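Local coordinates for Cag-Z (Helicobacter pylori, PDB 1S2X), which is of unknown function but is encoded by the cag pathogenicity island, which specifies a type IV secretion system, at residues C124-V127 with A128-D132; E105-L108 with G109-A113; L138-E141 with Y142-P145; E61-I64 with N65-K68. The protein carries 1 engineered substitution. All coordinates share one frame; numbering follows the deposited sequence.

Contact 1 (C124-V127 with A128-D132); sequences CDEV and ARISD
An intrahelical salt bridge, spaced i to i+3 along helix 105-135, joins Glu126 to Arg129. The arginine meets the carboxylate side-on with two nitrogens: NE donates to Glu126 OE1 at 3.0 Å, and NH2 donates to Glu126 OE2, also at 3.0 Å. The second bond uses the syn lone pair of OE2 and lies in the guanidinium plane, whereas OE1 is met on its syn side but well out of the carboxylate plane. The carboxylate and guanidinium planes are twisted 37° apart, and NE adds a weak bond to OE2. Bends in both chains bring the groups together, at chi2 of Glu126 (-70°) and at chi3 of Arg129 (92°), leaving the side chains alongside one another and pointing the same way.

Over one face of the guanidinium, toward its rim, sits Ile130 CD1, 3.7 Å above the plane. The same methyl lies 3.6 Å from Glu126 O, which accepts Ile130 N in the regular i to i+4 pattern. Glu126 OE2 has a further partner in Tyr79 OH, which ties the ion pair to helix 74-101. Val127 and Ile130 touch Leu80 of that helix, while Val127 and Ser131 also pack against Leu168 of helix 161-183.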
ATOM      1  N   CYS A 124      -3.230  -3.253   6.570  1.00 33.42           N
ATOM      2  CA  CYS A 124      -3.592  -4.021   5.378  1.00 42.67           C
ATOM      3  C   CYS A 124      -4.475  -3.216   4.433  1.00 49.32           C
ATOM      4  O   CYS A 124      -4.386  -3.350   3.208  1.00 36.81           O
ATOM      5  CB  CYS A 124      -4.258  -5.337   5.782  1.00 34.51           C
ATOM      6  SG  CYS A 124      -3.061  -6.622   6.237  1.00 42.24           S
ATOM      7  N   ASP A 125      -5.342  -2.346   4.945  1.00 49.53           N
ATOM      8  CA  ASP A 125      -6.143  -1.520   4.047  1.00 38.51           C
ATOM      9  C   ASP A 125      -5.270  -0.450   3.414  1.00 39.02           C
ATOM     10  O   ASP A 125      -5.468  -0.044   2.270  1.00 41.95           O
ATOM     11  CB  ASP A 125      -7.313  -0.849   4.761  1.00 37.35           C
ATOM     12  CG  ASP A 125      -8.393  -1.818   5.205  1.00 47.75           C
ATOM     13  OD1 ASP A 125      -8.336  -3.012   4.852  1.00 49.40           O
ATOM     14  OD2 ASP A 125      -9.313  -1.368   5.932  1.00 57.55           O
ATOM     15  N   GLU A 126      -4.270   0.056   4.147  1.00 32.65           N
ATOM     16  CA  GLU A 126      -3.482   1.101   3.483  1.00 30.61           C
ATOM     17  C   GLU A 126      -2.583   0.491   2.410  1.00 29.72           C
ATOM     18  O   GLU A 126      -2.361   1.139   1.382  1.00 36.21           O
ATOM     19  CB  GLU A 126      -2.659   1.918   4.476  1.00 38.15           C
ATOM     20  CG  GLU A 126      -3.444   3.031   5.152  1.00 37.27           C
ATOM     21  CD  GLU A 126      -3.778   4.147   4.178  1.00 41.74           C
ATOM     22  OE1 GLU A 126      -4.977   4.356   3.921  1.00 45.96           O
ATOM     23  OE2 GLU A 126      -2.847   4.807   3.670  1.00 37.02           O
ATOM     24  N   VAL A 127      -2.073  -0.714   2.611  1.00 34.40           N
ATOM     25  CA  VAL A 127      -1.300  -1.410   1.583  1.00 32.77           C
ATOM     26  C   VAL A 127      -2.150  -1.699   0.348  1.00 32.87           C
ATOM     27  O   VAL A 127      -1.684  -1.592  -0.788  1.00 33.64           O
ATOM     28  CB  VAL A 127      -0.715  -2.745   2.080  1.00 30.05           C
ATOM     29  CG1 VAL A 127      -0.040  -3.480   0.935  1.00 34.70           C
ATOM     30  CG2 VAL A 127       0.279  -2.538   3.211  1.00 37.94           C
ATOM     31  N   ALA A 128      -3.417  -2.068   0.505  1.00 31.95           N
ATOM     32  CA  ALA A 128      -4.306  -2.308  -0.633  1.00 28.71           C
ATOM     33  C   ALA A 128      -4.619  -1.030  -1.396  1.00 29.79           C
ATOM     34  O   ALA A 128      -4.775  -0.958  -2.613  1.00 47.03           O
ATOM     35  CB  ALA A 128      -5.612  -2.935  -0.171  1.00 40.30           C
ATOM     36  N   ARG A 129      -4.724   0.068  -0.657  1.00 29.81           N
ATOM     37  CA  ARG A 129      -4.997   1.329  -1.337  1.00 33.72           C
ATOM     38  C   ARG A 129      -3.811   1.714  -2.211  1.00 35.81           C
ATOM     39  O   ARG A 129      -3.918   2.120  -3.368  1.00 26.91           O
ATOM     40  CB  ARG A 129      -5.317   2.363  -0.260  1.00 30.07           C
ATOM     41  CG  ARG A 129      -5.377   3.791  -0.775  1.00 41.78           C
ATOM     42  CD  ARG A 129      -5.861   4.724   0.330  1.00 47.06           C
ATOM     43  NE  ARG A 129      -4.722   5.279   1.062  1.00 42.61           N
ATOM     44  CZ  ARG A 129      -4.025   6.327   0.640  1.00 37.15           C
ATOM     45  NH1 ARG A 129      -4.342   6.933  -0.495  1.00 46.04           N
ATOM     46  NH2 ARG A 129      -3.008   6.774   1.359  1.00 40.73           N
ATOM     47  N   ILE A 130      -2.619   1.590  -1.622  1.00 39.04           N
ATOM     48  CA  ILE A 130      -1.396   1.927  -2.335  1.00 32.96           C
ATOM     49  C   ILE A 130      -1.202   0.926  -3.472  1.00 30.35           C
ATOM     50  O   ILE A 130      -0.769   1.336  -4.550  1.00 28.13           O
ATOM     51  CB  ILE A 130      -0.149   1.943  -1.448  1.00 29.31           C
ATOM     52  CG1 ILE A 130       0.180   3.327  -0.863  1.00 34.50           C
ATOM     53  CG2 ILE A 130       1.059   1.426  -2.208  1.00 28.00           C
ATOM     54  CD1 ILE A 130      -1.005   4.020  -0.230  1.00 28.92           C
ATOM     55  N   SER A 131      -1.527  -0.342  -3.200  1.00 23.01           N
ATOM     56  CA  SER A 131      -1.413  -1.340  -4.255  1.00 30.40           C
ATOM     57  C   SER A 131      -2.313  -1.018  -5.454  1.00 32.39           C
ATOM     58  O   SER A 131      -1.872  -1.095  -6.604  1.00 28.15           O
ATOM     59  CB  SER A 131      -1.760  -2.729  -3.731  1.00 28.75           C
ATOM     60  OG  SER A 131      -1.586  -3.657  -4.790  1.00 29.64           O
ATOM     61  N   ASP A 132      -3.559  -0.652  -5.198  1.00 26.42           N
ATOM     62  CA  ASP A 132      -4.494  -0.222  -6.233  1.00 22.89           C
ATOM     63  C   ASP A 132      -3.980   0.999  -6.983  1.00 24.61           C
ATOM     64  O   ASP A 132      -4.058   1.087  -8.207  1.00 30.17           O
ATOM     65  CB  ASP A 132      -5.854   0.089  -5.602  1.00 33.51           C
ATOM     66  CG  ASP A 132      -6.658  -1.137  -5.229  1.00 33.79           C
ATOM     67  OD1 ASP A 132      -7.667  -0.986  -4.511  1.00 39.42           O
ATOM     68  OD2 ASP A 132      -6.311  -2.259  -5.641  1.00 45.53           O
TER

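Contact 2 (E105-L108 with G109-A113); sequences ELTL and GEFVA
The Phe111 ring receives the backbone carbonyl of Thr107 at its edge, near the ring plane: CD2 of Phe111 is 3.4 Å from Thr107 O. With CG anti to the carbonyl carbon and beside the backbone N (chi1 -82°), the aromatic side chain lies against the preceding turn of helix 105-135. Thr107 CG2 approaches the same part of the ring, 4.2 Å from Phe111 CE2. Beyond this turn, Leu10 and Ile102 also touch the phenylalanine side chain.

Thr107 O lies close to two side chains, for Glu110 CB comes within 3.2 Å of it. Glu110 then bends at chi2 (-62°), which turns the carboxylate off this turn of the helix. The backbone bond from Phe111 N to Thr107 O is weak, and Phe111 N makes a second weak bond to Leu108 O, so this amide is divided between an i-4 and an i-3 carbonyl. Its neighbours are more regular: Val112 N reaches Leu108 O at 2.9 Å, and Gly109 N and Glu110 N bond to Glu105 O and Leu106 O.

On another side of the helix, Leu108 CD1 meets Val112 CG2 at 4.3 Å, a loose apolar contact one turn apart. Both side chains touch Lys186, the last modelled residue, and Leu108 also packs on Ala98 of helix 74-101. Asn104 OD1 accepts Thr107 N just before these residues, where the helix begins. Chemically, the contact combines ordinary helical amide bonding with an aromatic C-H edge turned to a carbonyl oxygen, an arrangement that is probably mildly attractive and adds to a weak backbone bond.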
ATOM      1  N   GLU A 105      -7.499 -10.831  33.374  1.00 60.34           N
ATOM      2  CA  GLU A 105      -6.862 -11.469  32.233  1.00 65.04           C
ATOM      3  C   GLU A 105      -7.792 -11.567  31.032  1.00 62.78           C
ATOM      4  O   GLU A 105      -7.368 -11.389  29.885  1.00 65.66           O
ATOM      5  CB  GLU A 105      -6.340 -12.859  32.640  1.00 68.80           C
ATOM      6  CG  GLU A 105      -4.986 -12.796  33.336  1.00 77.54           C
ATOM      7  CD  GLU A 105      -4.733 -13.939  34.302  1.00 86.26           C
ATOM      8  OE1 GLU A 105      -4.157 -14.972  33.883  1.00107.52           O
ATOM      9  OE2 GLU A 105      -5.090 -13.837  35.495  1.00 78.43           O
ATOM     10  N   LEU A 106      -9.077 -11.843  31.240  1.00 49.24           N
ATOM     11  CA  LEU A 106      -9.982 -11.918  30.093  1.00 48.89           C
ATOM     12  C   LEU A 106     -10.273 -10.534  29.523  1.00 55.64           C
ATOM     13  O   LEU A 106     -10.348 -10.311  28.310  1.00 48.31           O
ATOM     14  CB  LEU A 106     -11.271 -12.620  30.505  1.00 57.62           C
ATOM     15  CG  LEU A 106     -11.186 -14.107  30.841  1.00 63.46           C
ATOM     16  CD1 LEU A 106     -10.438 -14.364  32.139  1.00 70.66           C
ATOM     17  CD2 LEU A 106     -12.589 -14.703  30.916  1.00 65.87           C
ATOM     18  N   THR A 107     -10.452  -9.553  30.404  1.00 43.07           N
ATOM     19  CA  THR A 107     -10.631  -8.178  29.968  1.00 43.21           C
ATOM     20  C   THR A 107      -9.381  -7.713  29.221  1.00 47.66           C
ATOM     21  O   THR A 107      -9.434  -6.842  28.345  1.00 44.24           O
ATOM     22  CB  THR A 107     -10.911  -7.236  31.152  1.00 38.64           C
ATOM     23  OG1 THR A 107     -12.113  -7.647  31.827  1.00 40.18           O
ATOM     24  CG2 THR A 107     -11.149  -5.805  30.686  1.00 35.02           C
ATOM     25  N   LEU A 108      -8.229  -8.288  29.575  1.00 43.11           N
ATOM     26  CA  LEU A 108      -6.980  -7.802  28.966  1.00 53.99           C
ATOM     27  C   LEU A 108      -6.916  -8.351  27.542  1.00 57.10           C
ATOM     28  O   LEU A 108      -6.404  -7.699  26.632  1.00 54.27           O
ATOM     29  CB  LEU A 108      -5.768  -8.164  29.804  1.00 56.04           C
ATOM     30  CG  LEU A 108      -4.362  -8.019  29.225  1.00 54.54           C
ATOM     31  CD1 LEU A 108      -4.039  -6.581  28.865  1.00 49.81           C
ATOM     32  CD2 LEU A 108      -3.314  -8.543  30.204  1.00 44.83           C
ATOM     33  N   GLY A 109      -7.475  -9.548  27.405  1.00 50.69           N
ATOM     34  CA  GLY A 109      -7.653 -10.178  26.107  1.00 57.35           C
ATOM     35  C   GLY A 109      -8.517  -9.307  25.211  1.00 56.20           C
ATOM     36  O   GLY A 109      -8.216  -9.167  24.025  1.00 74.78           O
ATOM     37  N   GLU A 110      -9.569  -8.719  25.776  1.00 46.56           N
ATOM     38  CA  GLU A 110     -10.437  -7.829  25.020  1.00 48.38           C
ATOM     39  C   GLU A 110      -9.612  -6.764  24.293  1.00 50.82           C
ATOM     40  O   GLU A 110      -9.825  -6.470  23.120  1.00 38.53           O
ATOM     41  CB  GLU A 110     -11.447  -7.111  25.912  1.00 52.89           C
ATOM     42  CG  GLU A 110     -12.622  -7.936  26.398  1.00 57.74           C
ATOM     43  CD  GLU A 110     -13.469  -8.438  25.245  1.00 58.45           C
ATOM     44  OE1 GLU A 110     -13.067  -9.451  24.642  1.00 62.16           O
ATOM     45  OE2 GLU A 110     -14.515  -7.823  24.949  1.00 47.91           O
ATOM     46  N   PHE A 111      -8.674  -6.195  25.043  1.00 48.94           N
ATOM     47  CA  PHE A 111      -7.908  -5.049  24.569  1.00 54.16           C
ATOM     48  C   PHE A 111      -6.773  -5.493  23.651  1.00 52.81           C
ATOM     49  O   PHE A 111      -6.456  -4.813  22.680  1.00 45.50           O
ATOM     50  CB  PHE A 111      -7.365  -4.238  25.750  1.00 46.56           C
ATOM     51  CG  PHE A 111      -8.376  -3.270  26.343  1.00 42.62           C
ATOM     52  CD1 PHE A 111      -8.643  -2.051  25.758  1.00 46.52           C
ATOM     53  CD2 PHE A 111      -9.061  -3.589  27.505  1.00 46.41           C
ATOM     54  CE1 PHE A 111      -9.553  -1.152  26.289  1.00 50.88           C
ATOM     55  CE2 PHE A 111      -9.967  -2.701  28.056  1.00 49.24           C
ATOM     56  CZ  PHE A 111     -10.217  -1.480  27.457  1.00 54.95           C
ATOM     57  N   VAL A 112      -6.174  -6.637  23.962  1.00 50.34           N
ATOM     58  CA  VAL A 112      -5.084  -7.145  23.129  1.00 50.23           C
ATOM     59  C   VAL A 112      -5.631  -7.577  21.778  1.00 50.64           C
ATOM     60  O   VAL A 112      -5.019  -7.333  20.733  1.00 45.79           O
ATOM     61  CB  VAL A 112      -4.349  -8.274  23.866  1.00 56.09           C
ATOM     62  CG1 VAL A 112      -3.700  -9.272  22.923  1.00 48.26           C
ATOM     63  CG2 VAL A 112      -3.303  -7.650  24.793  1.00 53.94           C
ATOM     64  N   ALA A 113      -6.802  -8.203  21.759  1.00 43.88           N
ATOM     65  CA  ALA A 113      -7.434  -8.563  20.499  1.00 50.46           C
ATOM     66  C   ALA A 113      -7.880  -7.342  19.695  1.00 54.35           C
ATOM     67  O   ALA A 113      -7.728  -7.307  18.474  1.00 55.34           O
ATOM     68  CB  ALA A 113      -8.623  -9.473  20.763  1.00 56.20           C
TER

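Contact 3 (L138-E141 with Y142-P145); sequences LPRE and YLPP
Pro139 O accepts the backbone amide of Tyr142 at 3.1 Å, in an almost straight bond that closes a turn through Arg140 and Glu141. The N-H comes from above the carbonyl plane, 52° out of it, rather than along a lone pair. Leu143 N follows with a longer, weak bond to Arg140 O, so two successive i to i+3 links give the chain here a short 3-10 character.

Tyr142 folds back over this turn. Glu141 CG stands over one face of its ring, 3.6 Å from the ring centroid, in a CH-pi contact displaced toward the rim. Glu141 can reach the ring because its CG lies between the backbone N and the carbonyl carbon (chi1 72°) and its chain then bends at chi2. Pro139 CG instead meets the edge of the ring in its plane, at 3.8 Å from Tyr142 CD2. Glu141 and Pro139 therefore hold the tyrosine by face and edge respectively. On the apolar side, Leu143 CD1 touches Leu138 CD1 at 3.8 Å, the two leucine side chains crossing at about a right angle.

The turn lies in the linker between helices 105-135 and 149-158. Tyr142 OH bonds to Gln40 NE2, and Pro139 and Tyr142 both pack on Ile39 of helix 31-43. Leu138 touches Ala155 and Phe156 of helix 149-158, with Leu143 against Met152 of the same helix.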
ATOM      1  N   LEU A 138      -0.909   1.344 -15.148  1.00 19.19           N
ATOM      2  CA  LEU A 138      -1.310   0.692 -16.394  1.00 23.80           C
ATOM      3  C   LEU A 138      -2.815   0.956 -16.482  1.00 28.59           C
ATOM      4  O   LEU A 138      -3.606   0.218 -15.894  1.00 20.29           O
ATOM      5  CB  LEU A 138      -1.006  -0.801 -16.430  1.00 21.47           C
ATOM      6  CG  LEU A 138      -1.440  -1.536 -17.719  1.00 28.96           C
ATOM      7  CD1 LEU A 138      -0.720  -0.941 -18.923  1.00 31.10           C
ATOM      8  CD2 LEU A 138      -1.209  -3.036 -17.613  1.00 27.38           C
ATOM      9  N   PRO A 139      -3.202   2.044 -17.135  1.00 26.91           N
ATOM     10  CA  PRO A 139      -4.577   2.523 -16.972  1.00 23.34           C
ATOM     11  C   PRO A 139      -5.512   1.619 -17.765  1.00 29.72           C
ATOM     12  O   PRO A 139      -5.430   1.496 -18.981  1.00 22.82           O
ATOM     13  CB  PRO A 139      -4.520   3.935 -17.548  1.00 21.02           C
ATOM     14  CG  PRO A 139      -3.422   3.879 -18.567  1.00 21.05           C
ATOM     15  CD  PRO A 139      -2.422   2.883 -18.049  1.00 22.25           C
ATOM     16  N   ARG A 140      -6.423   0.964 -17.067  1.00 29.11           N
ATOM     17  CA  ARG A 140      -7.344   0.054 -17.745  1.00 35.92           C
ATOM     18  C   ARG A 140      -8.128   0.774 -18.827  1.00 35.49           C
ATOM     19  O   ARG A 140      -8.510   0.174 -19.833  1.00 36.44           O
ATOM     20  CB  ARG A 140      -8.324  -0.564 -16.750  1.00 54.12           C
ATOM     21  CG  ARG A 140      -8.455  -2.073 -16.827  1.00 77.89           C
ATOM     22  CD  ARG A 140      -8.598  -2.588 -18.253  1.00 89.48           C
ATOM     23  NE  ARG A 140      -8.694  -4.046 -18.304  1.00 88.90           N
ATOM     24  CZ  ARG A 140      -8.988  -4.789 -19.360  1.00 85.35           C
ATOM     25  NH1 ARG A 140      -9.239  -4.248 -20.547  1.00 70.64           N
ATOM     26  NH2 ARG A 140      -9.037  -6.104 -19.240  1.00 92.27           N
ATOM     27  N   GLU A 141      -8.387   2.070 -18.648  1.00 23.37           N
ATOM     28  CA  GLU A 141      -9.271   2.683 -19.643  1.00 35.10           C
ATOM     29  C   GLU A 141      -8.577   3.004 -20.964  1.00 38.43           C
ATOM     30  O   GLU A 141      -9.318   3.408 -21.872  1.00 31.61           O
ATOM     31  CB  GLU A 141      -9.905   3.936 -19.036  1.00 41.54           C
ATOM     32  CG  GLU A 141      -8.960   5.107 -18.863  1.00 45.07           C
ATOM     33  CD  GLU A 141      -8.323   5.182 -17.490  1.00 48.68           C
ATOM     34  OE1 GLU A 141      -7.862   6.282 -17.117  1.00 60.31           O
ATOM     35  OE2 GLU A 141      -8.268   4.150 -16.780  1.00 55.02           O
ATOM     36  N   TYR A 142      -7.269   2.836 -21.125  1.00 26.77           N
ATOM     37  CA  TYR A 142      -6.510   3.129 -22.337  1.00 22.67           C
ATOM     38  C   TYR A 142      -5.888   1.873 -22.935  1.00 25.34           C
ATOM     39  O   TYR A 142      -5.040   1.938 -23.832  1.00 29.07           O
ATOM     40  CB  TYR A 142      -5.426   4.207 -22.086  1.00 24.62           C
ATOM     41  CG  TYR A 142      -6.125   5.477 -21.626  1.00 30.30           C
ATOM     42  CD1 TYR A 142      -7.019   6.101 -22.499  1.00 37.55           C
ATOM     43  CD2 TYR A 142      -5.932   6.036 -20.376  1.00 28.86           C
ATOM     44  CE1 TYR A 142      -7.693   7.254 -22.140  1.00 39.38           C
ATOM     45  CE2 TYR A 142      -6.607   7.190 -20.005  1.00 29.55           C
ATOM     46  CZ  TYR A 142      -7.485   7.797 -20.889  1.00 37.64           C
ATOM     47  OH  TYR A 142      -8.162   8.945 -20.540  1.00 34.69           O
ATOM     48  N   LEU A 143      -6.312   0.725 -22.442  1.00 23.57           N
ATOM     49  CA  LEU A 143      -5.846  -0.569 -22.934  1.00 33.08           C
ATOM     50  C   LEU A 143      -6.548  -0.950 -24.236  1.00 43.79           C
ATOM     51  O   LEU A 143      -7.783  -0.977 -24.238  1.00 47.84           O
ATOM     52  CB  LEU A 143      -6.118  -1.664 -21.907  1.00 36.38           C
ATOM     53  CG  LEU A 143      -5.063  -1.978 -20.841  1.00 36.81           C
ATOM     54  CD1 LEU A 143      -4.205  -0.776 -20.520  1.00 37.61           C
ATOM     55  CD2 LEU A 143      -5.740  -2.501 -19.583  1.00 56.10           C
ATOM     56  N   PRO A 144      -5.810  -1.259 -25.294  1.00 43.37           N
ATOM     57  CA  PRO A 144      -6.420  -1.675 -26.562  1.00 46.80           C
ATOM     58  C   PRO A 144      -7.327  -2.897 -26.397  1.00 43.15           C
ATOM     59  O   PRO A 144      -7.113  -3.765 -25.546  1.00 36.83           O
ATOM     60  CB  PRO A 144      -5.232  -2.049 -27.448  1.00 47.86           C
ATOM     61  CG  PRO A 144      -4.018  -1.513 -26.790  1.00 51.02           C
ATOM     62  CD  PRO A 144      -4.340  -1.248 -25.354  1.00 46.81           C
ATOM     63  N   PRO A 145      -8.350  -3.000 -27.244  1.00 47.51           N
ATOM     64  CA  PRO A 145      -9.382  -4.023 -27.051  1.00 50.40           C
ATOM     65  C   PRO A 145      -8.844  -5.431 -27.272  1.00 44.39           C
ATOM     66  O   PRO A 145      -9.441  -6.425 -26.874  1.00 49.27           O
ATOM     67  CB  PRO A 145     -10.426  -3.680 -28.115  1.00 53.53           C
ATOM     68  CG  PRO A 145      -9.680  -2.910 -29.155  1.00 52.85           C
ATOM     69  CD  PRO A 145      -8.577  -2.191 -28.452  1.00 48.21           C
TER

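Contact 4 (E61-I64 with N65-K68); sequences ELRI and NMQK
Lys68 runs back alongside Ile64, one turn earlier in helix 52-68. Its CB and CG both pass the carbonyl of Ile64, with CG 3.4 Å from Ile64 O, the atom that also accepts Lys68 N. CD lies near both this oxygen and the Ile64 methyl CG2, and CE lies 3.9 Å from Ile64 CG2. The chain is extended beyond CG (chi2 176°), which carries NZ past the isoleucine to a water modelled 2.5 Å from NZ, a length that is doubtfully short.

That water also donates to Glu61 OE2 at 2.8 Å and to Asn65 OD1 at 2.9 Å, so it joins three side chains spaced over two turns. A second water accepts from Asn65 ND2, 2.8 Å away, and makes a weak bond to the same Glu61 OE2. The Glu61 carboxylate and Asn65 amide do not bond directly. Lys68 and Glu61 are thus bridged by water; their opposite charges probably still attract.

Leu62 and Met66, the latter present as selenomethionine, touch Phe38 of helix 31-43. Arg63 NH1 bonds to Ile158 O. The pattern is that of an amphipathic helix: a hydrated row at i, i+4 and i+7 beside an apolar face turned to the neighbouring helix.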
ATOM      1  N   GLU A  61       8.062   2.570 -23.996  1.00 24.47           N
ATOM      2  CA  GLU A  61       8.207   4.031 -24.030  1.00 22.79           C
ATOM      3  C   GLU A  61       7.537   4.697 -22.845  1.00 18.86           C
ATOM      4  O   GLU A  61       7.979   5.721 -22.321  1.00 27.91           O
ATOM      5  CB  GLU A  61       7.633   4.566 -25.349  1.00 21.08           C
ATOM      6  CG  GLU A  61       8.015   5.995 -25.685  1.00 31.95           C
ATOM      7  CD  GLU A  61       9.514   6.220 -25.576  1.00 41.40           C
ATOM      8  OE1 GLU A  61      10.276   5.535 -26.289  1.00 63.52           O
ATOM      9  OE2 GLU A  61       9.938   7.066 -24.765  1.00 47.57           O
ATOM     10  N   LEU A  62       6.414   4.131 -22.400  1.00 22.77           N
ATOM     11  CA  LEU A  62       5.750   4.622 -21.202  1.00 22.88           C
ATOM     12  C   LEU A  62       6.656   4.489 -19.983  1.00 21.88           C
ATOM     13  O   LEU A  62       6.700   5.404 -19.163  1.00 20.86           O
ATOM     14  CB  LEU A  62       4.427   3.878 -20.934  1.00 19.52           C
ATOM     15  CG  LEU A  62       3.601   4.377 -19.753  1.00 20.93           C
ATOM     16  CD1 LEU A  62       3.249   5.853 -19.900  1.00 24.18           C
ATOM     17  CD2 LEU A  62       2.327   3.557 -19.601  1.00 21.18           C
ATOM     18  N   ARG A  63       7.335   3.353 -19.869  1.00 18.49           N
ATOM     19  CA  ARG A  63       8.253   3.173 -18.751  1.00 24.19           C
ATOM     20  C   ARG A  63       9.402   4.173 -18.851  1.00 20.52           C
ATOM     21  O   ARG A  63       9.901   4.688 -17.859  1.00 20.46           O
ATOM     22  CB  ARG A  63       8.861   1.771 -18.695  1.00 21.35           C
ATOM     23  CG  ARG A  63       9.900   1.557 -17.582  1.00 20.46           C
ATOM     24  CD  ARG A  63       9.304   1.629 -16.199  1.00 23.84           C
ATOM     25  NE  ARG A  63      10.191   1.530 -15.052  1.00 30.77           N
ATOM     26  CZ  ARG A  63      10.497   0.393 -14.427  1.00 43.65           C
ATOM     27  NH1 ARG A  63       9.988  -0.754 -14.857  1.00 65.30           N
ATOM     28  NH2 ARG A  63      11.307   0.343 -13.379  1.00 44.83           N
ATOM     29  N   ILE A  64       9.846   4.399 -20.075  1.00 22.03           N
ATOM     30  CA  ILE A  64      10.960   5.351 -20.232  1.00 22.59           C
ATOM     31  C   ILE A  64      10.437   6.727 -19.849  1.00 27.58           C
ATOM     32  O   ILE A  64      11.137   7.479 -19.161  1.00 30.50           O
ATOM     33  CB  ILE A  64      11.580   5.302 -21.632  1.00 21.95           C
ATOM     34  CG1 ILE A  64      12.421   4.047 -21.904  1.00 26.01           C
ATOM     35  CG2 ILE A  64      12.430   6.539 -21.917  1.00 25.34           C
ATOM     36  CD1 ILE A  64      12.698   3.798 -23.370  1.00 34.55           C
ATOM     37  N   ASN A  65       9.205   7.066 -20.247  1.00 23.12           N
ATOM     38  CA  ASN A  65       8.662   8.371 -19.834  1.00 27.88           C
ATOM     39  C   ASN A  65       8.462   8.430 -18.329  1.00 31.38           C
ATOM     40  O   ASN A  65       8.637   9.467 -17.681  1.00 29.91           O
ATOM     41  CB  ASN A  65       7.353   8.679 -20.583  1.00 22.93           C
ATOM     42  CG  ASN A  65       7.714   9.161 -21.978  1.00 29.59           C
ATOM     43  OD1 ASN A  65       8.735   9.834 -22.075  1.00 26.83           O
ATOM     44  ND2 ASN A  65       6.963   8.834 -23.015  1.00 27.33           N
HETATM   45  N   MSE A  66       8.098   7.305 -17.715  1.00 20.98           N
HETATM   46  CA  MSE A  66       7.985   7.285 -16.252  1.00 19.12           C
HETATM   47  C   MSE A  66       9.354   7.610 -15.647  1.00 24.48           C
HETATM   48  O   MSE A  66       9.514   8.419 -14.721  1.00 28.56           O
HETATM   49  CB  MSE A  66       7.487   5.928 -15.775  1.00 26.88           C
HETATM   50  CG  MSE A  66       6.026   5.530 -15.911  1.00 23.82           C
HETATM   51 SE   MSE A  66       5.750   3.757 -15.554  1.00 26.52          SE
HETATM   52  CE  MSE A  66       5.748   3.907 -13.753  1.00 23.69           C
ATOM     53  N   GLN A  67      10.434   6.998 -16.118  1.00 22.77           N
ATOM     54  CA  GLN A  67      11.752   7.248 -15.507  1.00 26.40           C
ATOM     55  C   GLN A  67      12.190   8.689 -15.701  1.00 26.75           C
ATOM     56  O   GLN A  67      12.696   9.346 -14.796  1.00 30.88           O
ATOM     57  CB  GLN A  67      12.830   6.333 -16.092  1.00 28.45           C
ATOM     58  CG  GLN A  67      12.555   4.839 -15.956  1.00 33.35           C
ATOM     59  CD  GLN A  67      13.177   4.183 -14.743  1.00 39.62           C
ATOM     60  OE1 GLN A  67      13.644   3.037 -14.758  1.00 55.30           O
ATOM     61  NE2 GLN A  67      13.196   4.893 -13.624  1.00 33.47           N
ATOM     62  N   LYS A  68      12.002   9.201 -16.906  1.00 23.16           N
ATOM     63  CA  LYS A  68      12.367  10.569 -17.223  1.00 35.33           C
ATOM     64  C   LYS A  68      11.584  11.578 -16.388  1.00 38.04           C
ATOM     65  O   LYS A  68      12.062  12.711 -16.226  1.00 39.11           O
ATOM     66  CB  LYS A  68      12.143  10.873 -18.704  1.00 29.74           C
ATOM     67  CG  LYS A  68      13.091  10.161 -19.666  1.00 36.41           C
ATOM     68  CD  LYS A  68      12.659  10.494 -21.088  1.00 36.76           C
ATOM     69  CE  LYS A  68      13.738  10.209 -22.109  1.00 39.78           C
ATOM     70  NZ  LYS A  68      13.192  10.372 -23.490  1.00 33.55           N
TER
HETATM   71  O   HOH W   1       7.789   9.280 -25.665  1.00 37.30           O
HETATM   72  O   HOH W   2      10.874   9.543 -24.000  1.00 51.76           O

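In the fold
From the N terminus, contact 4 comes first, in the final turns of helix 52-68. After helix 74-101 the chain enters helix 105-135, which holds contact 2 at its start and contact 1 further along, their centres 28 Å apart. Contact 3 follows in the linker to helix 149-158. All four are local and arranged in series: none closes a long loop, nests within another or crosses one. Contact 1 lies near the centre of the chain, and contacts 2 and 3 fall on opposite sides of that centre. Contacts 3 and 4, whose nearest atoms are about 5 Å apart, share an end of the molecule and both pack on helix 31-43.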